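Local coordinates for trans-isoprenyl diphosphate synthase (Caulobacter crescentus, PDB 3OYR), which probably makes all-trans-octaprenyl diphosphate, a quinone side-chain precursor, by adding isopentenyl units to farnesyl diphosphate, at residues 33-38 with 65-70; 46-51 with 133-138; 58-63 with 97-102; 105-110 with 127-132. All blocks are in the same frame, centred on the assembly; numbering follows the deposited sequence.

Contact 1: residues 33-38 with 65-70; sequences ADMAGV and GKRLRP. With DMA (dimethylallyl diphosphate), chain D.
M35 on helix 25-45 packs against P70 and R67, at the start of helix 68-79 in the all-helical isoprenoid synthase fold. Its methyl CE does the touching. M35 CE lies 3.9 Å from P70 CB and also meets P70 CG. The M35 chain is bent at both chi2 and chi3 (-55° and -72°), and this folded shape carries SD and CE across to the proline. The two side chains cross at about a right angle. V38, one helical turn further on, adds CG1 to the same proline carbon, 4.1 Å from P70 CB.

R67 holds the N-cap position of helix 68-79. It gives M35 CE only its aliphatic root, with R67 CB at 3.9 Å. Its guanidinium turns elsewhere, to the carbonyls of I61 and G64. Only apolar atoms meet across the segments, with no hydrogen bond.

K66 and R69 hold the bound dimethylallyl diphosphate of chain D. K66 uses both its backbone and its side chain. K66 N gives a nearly straight bond to ligand O3B, 2.9 Å long. The chain curls back at chi3 and chi4, so that K66 NZ reaches O3B again and also O2A on the other phosphate. K66 NZ has a further salt bridge to the C-terminal carboxylate of A345. R69 stays extended from CG to NE and meets the diphosphate edge-on, in the guanidinium plane, with R69 NH1 2.8 Å from O1A of the ligand at an N-H...O angle of 175°.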
# COMPACT_ATOMS: atom_id res chain seq x y z
N ALA B 33 -23.22 -14.78 10.33
CA ALA B 33 -22.88 -14.42 11.69
C ALA B 33 -21.41 -13.97 11.83
O ALA B 33 -21.08 -13.15 12.69
CB ALA B 33 -23.20 -15.58 12.67
N ASP B 34 -20.53 -14.51 11.00
CA ASP B 34 -19.14 -14.08 11.01
C ASP B 34 -18.93 -12.77 10.26
O ASP B 34 -18.12 -11.94 10.66
CB ASP B 34 -18.24 -15.17 10.45
CG ASP B 34 -18.10 -16.34 11.41
OD1 ASP B 34 -17.78 -16.11 12.60
OD2 ASP B 34 -18.31 -17.48 10.98
N MET B 35 -19.66 -12.60 9.16
CA MET B 35 -19.54 -11.39 8.37
C MET B 35 -20.07 -10.13 9.03
O MET B 35 -19.67 -9.02 8.67
CB MET B 35 -20.18 -11.56 7.00
CG MET B 35 -19.32 -12.42 6.02
SD MET B 35 -17.61 -11.91 5.72
CE MET B 35 -17.87 -10.45 4.70
N ALA B 36 -21.00 -10.29 9.96
CA ALA B 36 -21.45 -9.14 10.74
C ALA B 36 -20.29 -8.65 11.59
O ALA B 36 -20.08 -7.46 11.67
CB ALA B 36 -22.70 -9.48 11.59
N GLY B 37 -19.51 -9.56 12.17
CA GLY B 37 -18.28 -9.19 12.86
C GLY B 37 -17.23 -8.53 11.97
O GLY B 37 -16.57 -7.56 12.38
N VAL B 38 -17.08 -9.06 10.76
CA VAL B 38 -16.10 -8.57 9.78
C VAL B 38 -16.48 -7.15 9.33
O VAL B 38 -15.64 -6.24 9.30
CB VAL B 38 -16.00 -9.56 8.57
CG1 VAL B 38 -15.08 -9.04 7.50
CG2 VAL B 38 -15.51 -10.93 9.05
N GLY B 65 -19.86 -4.65 -3.60
CA GLY B 65 -18.74 -5.57 -3.64
C GLY B 65 -19.19 -6.90 -3.08
O GLY B 65 -19.94 -6.94 -2.11
N LYS B 66 -18.72 -7.98 -3.67
CA LYS B 66 -19.22 -9.31 -3.35
C LYS B 66 -18.63 -9.89 -2.07
O LYS B 66 -19.14 -10.88 -1.56
CB LYS B 66 -19.00 -10.28 -4.52
CG LYS B 66 -19.70 -9.87 -5.80
CD LYS B 66 -19.31 -10.81 -6.96
CE LYS B 66 -17.81 -10.71 -7.34
NZ LYS B 66 -17.54 -9.39 -8.00
N ARG B 67 -17.56 -9.28 -1.56
CA ARG B 67 -16.92 -9.71 -0.32
C ARG B 67 -16.44 -11.15 -0.36
O ARG B 67 -16.35 -11.80 0.68
CB ARG B 67 -17.84 -9.46 0.88
CG ARG B 67 -18.27 -7.99 1.00
CD ARG B 67 -17.10 -7.13 1.52
NE ARG B 67 -17.56 -5.80 1.90
CZ ARG B 67 -17.71 -4.79 1.05
NH1 ARG B 67 -17.40 -4.94 -0.23
NH2 ARG B 67 -18.17 -3.63 1.49
N LEU B 68 -16.09 -11.64 -1.55
CA LEU B 68 -15.66 -13.04 -1.73
C LEU B 68 -14.40 -13.34 -0.97
O LEU B 68 -14.26 -14.42 -0.37
CB LEU B 68 -15.47 -13.39 -3.22
CG LEU B 68 -16.68 -13.26 -4.14
CD1 LEU B 68 -16.39 -13.84 -5.50
CD2 LEU B 68 -17.93 -13.93 -3.55
N ARG B 69 -13.49 -12.37 -0.94
CA ARG B 69 -12.25 -12.58 -0.23
C ARG B 69 -12.39 -12.78 1.28
O ARG B 69 -11.91 -13.82 1.77
CB ARG B 69 -11.20 -11.55 -0.63
CG ARG B 69 -10.70 -11.76 -2.04
CD ARG B 69 -10.26 -10.43 -2.57
NE ARG B 69 -10.00 -10.42 -4.00
CZ ARG B 69 -10.92 -10.15 -4.91
NH1 ARG B 69 -12.18 -9.89 -4.56
NH2 ARG B 69 -10.57 -10.17 -6.18
N PRO B 70 -13.08 -11.84 2.02
CA PRO B 70 -13.33 -12.15 3.45
C PRO B 70 -14.20 -13.38 3.68
O PRO B 70 -13.98 -14.09 4.67
CB PRO B 70 -14.04 -10.89 4.01
CG PRO B 70 -14.43 -10.08 2.80
CD PRO B 70 -13.46 -10.45 1.71
C1 DMA D . -12.24 -6.76 -8.74
O1 DMA D . -12.66 -7.71 -7.76
C2 DMA D . -10.82 -7.19 -8.74
C3 DMA D . -10.35 -8.09 -9.61
C4 DMA D . -11.17 -8.63 -10.75
C5 DMA D . -8.92 -8.51 -9.44
PA DMA D . -14.16 -8.22 -7.50
O1A DMA D . -14.19 -9.28 -6.41
O2A DMA D . -14.75 -8.62 -8.82
O3A DMA D . -14.77 -6.80 -7.00
PB DMA D . -15.84 -6.49 -5.82
O1B DMA D . -15.06 -6.52 -4.52
O2B DMA D . -16.19 -5.09 -6.28
O3B DMA D . -16.96 -7.50 -5.88

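Contact 2: residues 46-51 with 133-138; sequences MQSDVA and GDFLFA
F135 reaches from helix 126-147 to the loop 46-51, which joins helices 25-45 and 52-61 of the isoprenoid synthase fold. The first shell is the F135 ring against loop backbone. F135 CZ lies 3.8 Å from Q47 O. That oxygen sits at the ring edge, near the ring plane, and so faces the slightly positive C-H rim. M46 O comes obliquely to the ring, 4.3 Å from F135 CE2. S48 CB is also oblique, 4.2 Å from F135 CZ. No hydrogen bond crosses between the two segments.

The ring gets there because F135 CG is anti to the backbone N (chi1 174°), which sends the side chain out from the helix to the loop. The closest CA pair across the segments is M46 and L136, 7.3 Å apart.

Further out, other groups probably steady the loop. Q47 O also takes a weak hydrogen bond from R139. The Q47 side chain turns back to the carbonyl of T43, near the end of the preceding helix. The M46 side chain runs away from F135 and packs on E58 and I61. I53 of helix 52-61 touches both S48 and F135.

The second subunit completes the setting. E165 of that subunit packs on F135, and V168 of that subunit packs on V50. This contact therefore lies at the dimer interface. S48 OG is hydrogen-bonded to E165 OE1 of the second subunit, and it also receives a weak bond from V50 N, 3.3 Å away.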
# COMPACT_ATOMS: atom_id res chain seq x y z
N MET B 46 -12.08 1.97 9.15
CA MET B 46 -12.05 2.99 8.12
C MET B 46 -12.16 4.41 8.70
O MET B 46 -12.08 5.38 7.96
CB MET B 46 -13.07 2.72 7.00
CG MET B 46 -14.53 2.83 7.38
SD MET B 46 -15.54 2.85 5.88
CE MET B 46 -16.25 1.25 5.80
N GLN B 47 -12.33 4.50 10.02
CA GLN B 47 -12.45 5.80 10.70
C GLN B 47 -11.09 6.49 10.92
O GLN B 47 -10.09 5.84 11.21
CB GLN B 47 -13.18 5.64 12.05
CG GLN B 47 -14.57 4.97 11.97
CD GLN B 47 -15.54 5.64 10.98
OE1 GLN B 47 -15.68 6.86 10.97
NE2 GLN B 47 -16.21 4.83 10.15
N SER B 48 -11.09 7.81 10.76
CA SER B 48 -9.91 8.64 11.01
C SER B 48 -10.36 10.06 11.30
O SER B 48 -11.41 10.49 10.79
CB SER B 48 -9.00 8.66 9.79
OG SER B 48 -7.83 9.40 10.06
N ASP B 49 -9.57 10.79 12.10
CA ASP B 49 -9.81 12.22 12.36
C ASP B 49 -9.63 13.06 11.09
O ASP B 49 -10.23 14.12 10.96
CB ASP B 49 -8.88 12.74 13.46
CG ASP B 49 -9.06 12.02 14.77
OD1 ASP B 49 -8.05 11.80 15.48
OD2 ASP B 49 -10.21 11.65 15.10
N VAL B 50 -8.80 12.56 10.18
CA VAL B 50 -8.58 13.19 8.87
C VAL B 50 -9.77 12.81 7.98
O VAL B 50 -9.85 11.69 7.48
CB VAL B 50 -7.23 12.74 8.27
CG1 VAL B 50 -6.93 13.49 7.01
CG2 VAL B 50 -6.11 12.92 9.28
N ALA B 51 -10.68 13.76 7.78
CA ALA B 51 -12.05 13.46 7.31
C ALA B 51 -12.18 12.86 5.89
O ALA B 51 -13.11 12.09 5.63
CB ALA B 51 -12.95 14.71 7.46
N GLY B 133 -5.63 4.49 -0.08
CA GLY B 133 -5.18 3.11 -0.28
C GLY B 133 -4.05 2.76 0.66
O GLY B 133 -4.13 1.73 1.35
N ASP B 134 -3.02 3.61 0.74
CA ASP B 134 -1.92 3.41 1.72
C ASP B 134 -2.40 3.31 3.17
O ASP B 134 -1.90 2.46 3.91
CB ASP B 134 -0.83 4.49 1.60
CG ASP B 134 -0.15 4.49 0.24
OD1 ASP B 134 -0.31 3.50 -0.51
OD2 ASP B 134 0.54 5.50 -0.08
N PHE B 135 -3.37 4.14 3.55
CA PHE B 135 -4.05 4.06 4.87
C PHE B 135 -4.69 2.68 5.13
O PHE B 135 -4.48 2.06 6.19
CB PHE B 135 -5.11 5.18 5.01
CG PHE B 135 -5.95 5.08 6.29
CD1 PHE B 135 -5.50 5.64 7.48
CD2 PHE B 135 -7.20 4.44 6.28
CE1 PHE B 135 -6.27 5.55 8.65
CE2 PHE B 135 -7.97 4.35 7.44
CZ PHE B 135 -7.51 4.91 8.62
N LEU B 136 -5.46 2.21 4.15
CA LEU B 136 -6.17 0.93 4.26
C LEU B 136 -5.22 -0.24 4.34
O LEU B 136 -5.43 -1.19 5.12
CB LEU B 136 -7.19 0.76 3.12
CG LEU B 136 -8.35 1.78 3.13
CD1 LEU B 136 -9.21 1.69 1.87
CD2 LEU B 136 -9.22 1.65 4.35
N PHE B 137 -4.14 -0.14 3.57
CA PHE B 137 -3.10 -1.15 3.59
C PHE B 137 -2.50 -1.23 4.99
O PHE B 137 -2.38 -2.32 5.56
CB PHE B 137 -2.03 -0.86 2.54
CG PHE B 137 -1.04 -1.98 2.37
CD1 PHE B 137 0.26 -1.85 2.83
CD2 PHE B 137 -1.42 -3.16 1.76
CE1 PHE B 137 1.17 -2.87 2.67
CE2 PHE B 137 -0.52 -4.18 1.60
CZ PHE B 137 0.79 -4.04 2.05
N ALA B 138 -2.18 -0.07 5.57
CA ALA B 138 -1.64 -0.05 6.92
C ALA B 138 -2.65 -0.53 7.97
O ALA B 138 -2.28 -1.29 8.90
CB ALA B 138 -1.09 1.33 7.25

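Contact 3: residues 58-63 with 97-102; sequences EHLIAA and IHTATL. With DMA (dimethylallyl diphosphate), chain D; DMA (dimethylallyl diphosphate), chain G.
T99 points its methyl at two neighbouring residues of helix 52-61. T99 CG2 lies 3.8 Å from L60 CD2 and equally far from I61 CG1. L60 and T99 run past each other in opposite directions, whereas I61 crosses T99 at about a right angle. The methyl is anti to the backbone N of T99. The hydroxyl lies beside that N, where T99 OG1 bonds to the carbonyl of E95 one turn back. L60 CD2 also touches L102 CB, at 4.1 Å.

Neighbouring residues of helix 87-109 meet the ligands. H98 meets the chain D diphosphate with its ring edge, and H98 NE2 donates to O1B of that ligand over 2.8 Å. L102 CG lies over one face of the H98 ring, offset toward its rim. L102 CD2 is 3.6 Å from C5 of the chain G dimethylallyl group and also approaches C1 of the chain D ligand. T101 OG1 bonds to H98 O, which L102 N shares, and borders the same C5.

The arrangement is a buried helix-helix contact beside the two diphosphate-ligand pockets of a trans-prenyltransferase, with one helix facing its neighbour through T99 and L102 CB, and the ligands through H98, T101 and L102 CD2.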
# COMPACT_ATOMS: atom_id res chain seq x y z
N GLU B 58 -15.43 4.97 2.45
CA GLU B 58 -16.84 4.56 2.44
C GLU B 58 -17.49 4.72 1.07
O GLU B 58 -18.38 3.95 0.73
CB GLU B 58 -17.68 5.29 3.50
CG GLU B 58 -18.92 4.51 3.94
CD GLU B 58 -20.10 5.40 4.31
OE1 GLU B 58 -19.97 6.22 5.25
OE2 GLU B 58 -21.17 5.27 3.68
N HIS B 59 -17.03 5.69 0.29
CA HIS B 59 -17.54 5.83 -1.07
C HIS B 59 -17.34 4.51 -1.84
O HIS B 59 -18.26 4.04 -2.50
CB HIS B 59 -16.86 7.01 -1.78
CG HIS B 59 -17.20 7.12 -3.24
ND1 HIS B 59 -18.25 7.88 -3.71
CD2 HIS B 59 -16.59 6.61 -4.34
CE1 HIS B 59 -18.29 7.81 -5.02
NE2 HIS B 59 -17.30 7.04 -5.43
N LEU B 60 -16.16 3.89 -1.68
CA LEU B 60 -15.87 2.61 -2.32
C LEU B 60 -16.46 1.38 -1.60
O LEU B 60 -17.10 0.53 -2.25
CB LEU B 60 -14.36 2.44 -2.53
CG LEU B 60 -13.90 1.18 -3.30
CD1 LEU B 60 -14.69 0.99 -4.59
CD2 LEU B 60 -12.43 1.26 -3.63
N ILE B 61 -16.23 1.28 -0.29
CA ILE B 61 -16.64 0.13 0.49
C ILE B 61 -18.17 -0.02 0.55
O ILE B 61 -18.70 -1.09 0.26
CB ILE B 61 -16.00 0.15 1.90
CG1 ILE B 61 -14.47 0.05 1.81
CG2 ILE B 61 -16.57 -0.98 2.76
CD1 ILE B 61 -13.71 0.54 3.11
N ALA B 62 -18.88 1.06 0.90
CA ALA B 62 -20.35 1.04 0.94
C ALA B 62 -21.02 0.91 -0.44
O ALA B 62 -22.20 0.55 -0.51
CB ALA B 62 -20.92 2.25 1.74
N ALA B 63 -20.28 1.18 -1.51
CA ALA B 63 -20.81 1.11 -2.89
C ALA B 63 -21.27 -0.29 -3.31
O ALA B 63 -22.08 -0.44 -4.23
CB ALA B 63 -19.78 1.63 -3.89
N ILE B 97 -7.06 -4.90 2.12
CA ILE B 97 -6.02 -5.06 1.10
C ILE B 97 -6.63 -5.01 -0.29
O ILE B 97 -6.17 -4.26 -1.15
CB ILE B 97 -5.12 -6.32 1.30
CG1 ILE B 97 -4.14 -6.08 2.46
CG2 ILE B 97 -4.31 -6.62 0.02
CD1 ILE B 97 -3.64 -7.39 3.15
N HIS B 98 -7.72 -5.75 -0.48
CA HIS B 98 -8.45 -5.74 -1.74
C HIS B 98 -8.91 -4.32 -2.12
O HIS B 98 -8.67 -3.85 -3.24
CB HIS B 98 -9.61 -6.74 -1.67
CG HIS B 98 -10.57 -6.65 -2.82
ND1 HIS B 98 -10.20 -6.85 -4.13
CD2 HIS B 98 -11.91 -6.44 -2.84
CE1 HIS B 98 -11.25 -6.73 -4.91
NE2 HIS B 98 -12.31 -6.49 -4.16
N THR B 99 -9.51 -3.61 -1.16
CA THR B 99 -10.03 -2.26 -1.37
C THR B 99 -8.94 -1.30 -1.78
O THR B 99 -9.12 -0.51 -2.70
CB THR B 99 -10.76 -1.70 -0.10
OG1 THR B 99 -11.78 -2.63 0.32
CG2 THR B 99 -11.40 -0.36 -0.40
N ALA B 100 -7.80 -1.38 -1.09
CA ALA B 100 -6.64 -0.58 -1.43
C ALA B 100 -6.11 -0.84 -2.84
O ALA B 100 -5.72 0.11 -3.55
CB ALA B 100 -5.54 -0.83 -0.42
N THR B 101 -6.09 -2.11 -3.24
CA THR B 101 -5.58 -2.46 -4.58
C THR B 101 -6.53 -1.93 -5.65
O THR B 101 -6.07 -1.54 -6.72
CB THR B 101 -5.44 -3.98 -4.82
OG1 THR B 101 -6.74 -4.58 -4.83
CG2 THR B 101 -4.55 -4.63 -3.76
N LEU B 102 -7.83 -1.92 -5.36
CA LEU B 102 -8.81 -1.27 -6.24
C LEU B 102 -8.55 0.21 -6.47
O LEU B 102 -8.56 0.68 -7.62
CB LEU B 102 -10.24 -1.46 -5.73
CG LEU B 102 -10.73 -2.90 -5.61
CD1 LEU B 102 -12.16 -2.91 -5.11
CD2 LEU B 102 -10.61 -3.68 -6.94
C1 DMA D . -12.24 -6.76 -8.74
O1 DMA D . -12.66 -7.71 -7.76
C2 DMA D . -10.82 -7.19 -8.74
C3 DMA D . -10.35 -8.09 -9.61
C4 DMA D . -11.17 -8.63 -10.75
C5 DMA D . -8.92 -8.51 -9.44
PA DMA D . -14.16 -8.22 -7.50
O1A DMA D . -14.19 -9.28 -6.41
O2A DMA D . -14.75 -8.62 -8.82
O3A DMA D . -14.77 -6.80 -7.00
PB DMA D . -15.84 -6.49 -5.82
O1B DMA D . -15.06 -6.52 -4.52
O2B DMA D . -16.19 -5.09 -6.28
O3B DMA D . -16.96 -7.50 -5.88
C1 DMA G . -6.64 -6.46 -11.48
O1 DMA G . -7.65 -6.89 -12.38
C2 DMA G . -7.13 -5.51 -10.43
C3 DMA G . -6.74 -5.59 -9.15
C4 DMA G . -5.79 -6.61 -8.63
C5 DMA G . -7.31 -4.58 -8.20
PA DMA G . -8.50 -5.93 -13.39
O1A DMA G . -8.96 -6.87 -14.46
O2A DMA G . -7.77 -4.67 -13.75
O3A DMA G . -9.74 -5.60 -12.41
PB DMA G . -10.96 -4.59 -12.71
O1B DMA G . -11.79 -4.89 -11.49
O2B DMA G . -11.54 -5.03 -14.04
O3B DMA G . -10.38 -3.19 -12.79

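Contact 4: residues 105-110 with 127-132; sequences DDVVDG and AQSVLV. With CA (calcium ion), chain E; DMA (dimethylallyl diphosphate), chain G.
The first DDxxD motif of trans-prenyltransferases lies on helix 87-109, and V107, at one of its two x positions, joins that helix to helix 126-147. V107 CG2 meets S129 CB at 3.7 Å. Its other methyl, V107 CG1, lies 4.3 Å from V130 CG2. With CG1 anti to the backbone N (chi1 166°), V107 splits its two methyls between these neighbouring residues of the facing helix, CG1 to V130 and CG2 to S129. No hydrogen bond links the segments. H121 also packs on both V107 and S129.

The aspartates of the motif, D105, D106 and D109, serve the metal site. D105 OD2 binds the calcium ion at 2.3 Å and D109 OD1 binds it at 2.4 Å. Each uses one carboxylate oxygen for the metal. The chain G diphosphate adds O2A and O3B, one from each phosphate, and so chelates the ion. Two waters bring the total to six ligands. D106 does not bind the ion directly. D106 OD1 accepts a hydrogen bond of 2.8 Å from the oxygen of a calcium-bound water, and makes a salt bridge to R114. D106 is a second-shell residue and probably orients this water. D109 OD2, the oxygen not on calcium, pairs with K256.

The helix thus has an apolar side on helix 126-147 and an acidic side on the metal. The calcium probably offsets the repulsion between the carboxylates and the diphosphate, which would otherwise oppose substrate binding. In catalysis the expected ion is magnesium, and it would probably be held by the same aspartates.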
# COMPACT_ATOMS: atom_id res chain seq x y z
N ASP B 105 -5.36 0.42 -8.46
CA ASP B 105 -5.47 -0.13 -9.80
C ASP B 105 -6.34 0.77 -10.69
O ASP B 105 -6.00 1.00 -11.84
CB ASP B 105 -5.98 -1.56 -9.76
CG ASP B 105 -6.15 -2.17 -11.14
OD1 ASP B 105 -5.16 -2.58 -11.77
OD2 ASP B 105 -7.31 -2.25 -11.60
N ASP B 106 -7.44 1.30 -10.13
CA ASP B 106 -8.28 2.26 -10.87
C ASP B 106 -7.56 3.54 -11.27
O ASP B 106 -7.82 4.08 -12.35
CB ASP B 106 -9.55 2.61 -10.11
CG ASP B 106 -10.61 1.52 -10.18
OD1 ASP B 106 -10.64 0.76 -11.18
OD2 ASP B 106 -11.40 1.43 -9.22
N VAL B 107 -6.65 4.02 -10.41
CA VAL B 107 -5.83 5.19 -10.73
C VAL B 107 -4.84 4.88 -11.86
O VAL B 107 -4.64 5.68 -12.78
CB VAL B 107 -5.09 5.71 -9.47
CG1 VAL B 107 -3.98 6.69 -9.83
CG2 VAL B 107 -6.06 6.37 -8.54
N VAL B 108 -4.22 3.70 -11.78
CA VAL B 108 -3.23 3.26 -12.75
C VAL B 108 -3.87 3.03 -14.13
O VAL B 108 -3.39 3.53 -15.15
CB VAL B 108 -2.50 2.00 -12.21
CG1 VAL B 108 -1.77 1.24 -13.32
CG2 VAL B 108 -1.53 2.41 -11.11
N ASP B 109 -5.00 2.32 -14.14
CA ASP B 109 -5.68 2.00 -15.39
C ASP B 109 -6.48 3.17 -15.99
O ASP B 109 -6.85 3.13 -17.17
CB ASP B 109 -6.61 0.82 -15.16
CG ASP B 109 -5.88 -0.50 -15.15
OD1 ASP B 109 -6.52 -1.51 -14.75
OD2 ASP B 109 -4.69 -0.53 -15.51
N GLY B 110 -6.76 4.19 -15.18
CA GLY B 110 -7.62 5.30 -15.60
C GLY B 110 -9.10 4.97 -15.73
O GLY B 110 -9.81 5.60 -16.52
N ALA B 127 -3.98 11.52 -6.18
CA ALA B 127 -3.08 11.50 -5.02
C ALA B 127 -3.79 10.99 -3.78
O ALA B 127 -3.29 10.06 -3.11
CB ALA B 127 -2.48 12.88 -4.77
N GLN B 128 -4.98 11.54 -3.50
CA GLN B 128 -5.77 11.14 -2.34
C GLN B 128 -6.23 9.68 -2.41
O GLN B 128 -6.20 8.99 -1.39
CB GLN B 128 -6.95 12.09 -2.06
CG GLN B 128 -6.57 13.52 -1.56
CD GLN B 128 -5.94 13.58 -0.16
OE1 GLN B 128 -5.36 12.61 0.33
NE2 GLN B 128 -6.05 14.74 0.49
N SER B 129 -6.62 9.22 -3.59
CA SER B 129 -6.90 7.79 -3.83
C SER B 129 -5.74 6.89 -3.47
O SER B 129 -5.90 5.89 -2.74
CB SER B 129 -7.28 7.55 -5.29
OG SER B 129 -8.68 7.45 -5.42
N VAL B 130 -4.56 7.25 -3.96
CA VAL B 130 -3.34 6.53 -3.61
C VAL B 130 -3.09 6.51 -2.11
O VAL B 130 -2.91 5.44 -1.53
CB VAL B 130 -2.13 7.07 -4.41
CG1 VAL B 130 -0.79 6.63 -3.81
CG2 VAL B 130 -2.26 6.60 -5.84
N LEU B 131 -3.15 7.69 -1.49
CA LEU B 131 -2.89 7.84 -0.04
C LEU B 131 -3.89 7.12 0.88
O LEU B 131 -3.49 6.54 1.90
CB LEU B 131 -2.72 9.31 0.34
CG LEU B 131 -1.58 10.12 -0.31
CD1 LEU B 131 -1.64 11.59 0.13
CD2 LEU B 131 -0.21 9.52 -0.02
N VAL B 132 -5.17 7.15 0.52
CA VAL B 132 -6.20 6.42 1.27
C VAL B 132 -6.02 4.91 1.12
O VAL B 132 -6.17 4.15 2.09
CB VAL B 132 -7.64 6.88 0.91
CG1 VAL B 132 -8.70 5.99 1.60
CG2 VAL B 132 -7.84 8.36 1.33
CA CA E . -8.37 -2.46 -13.61
C1 DMA G . -6.64 -6.46 -11.48
O1 DMA G . -7.65 -6.89 -12.38
C2 DMA G . -7.13 -5.51 -10.43
C3 DMA G . -6.74 -5.59 -9.15
C4 DMA G . -5.79 -6.61 -8.63
C5 DMA G . -7.31 -4.58 -8.20
PA DMA G . -8.50 -5.93 -13.39
O1A DMA G . -8.96 -6.87 -14.46
O2A DMA G . -7.77 -4.67 -13.75
O3A DMA G . -9.74 -5.60 -12.41
PB DMA G . -10.96 -4.59 -12.71
O1B DMA G . -11.79 -4.89 -11.49
O2B DMA G . -11.54 -5.03 -14.04
O3B DMA G . -10.38 -3.19 -12.79
O HOH W 1 -9.29 -0.35 -13.33
O HOH W 2 -9.43 -2.41 -15.88

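Along the chain, contact 1 closes before contact 4 opens, and contacts 3 and 4 both nest within the loop closed by contact 2. Contacts 3 and 4 share helix 87-109, with centres about 11 Å apart. Contacts 2 and 4 share helix 126-147, with centres about 14 Å apart. Contacts 2 and 3 touch through M46 with I61 and L136 with T99. Contact 1 meets contact 3 where R67 NH2 approaches I61 O. It lies about 24 Å from contact 4, centre to centre. Contacts 1 and 3 both reach the chain D ligand, and contacts 3 and 4 the chain G ligand. Helix 87-109 therefore links the two ligand sites, while contacts 2 and 4 also touch the second subunit.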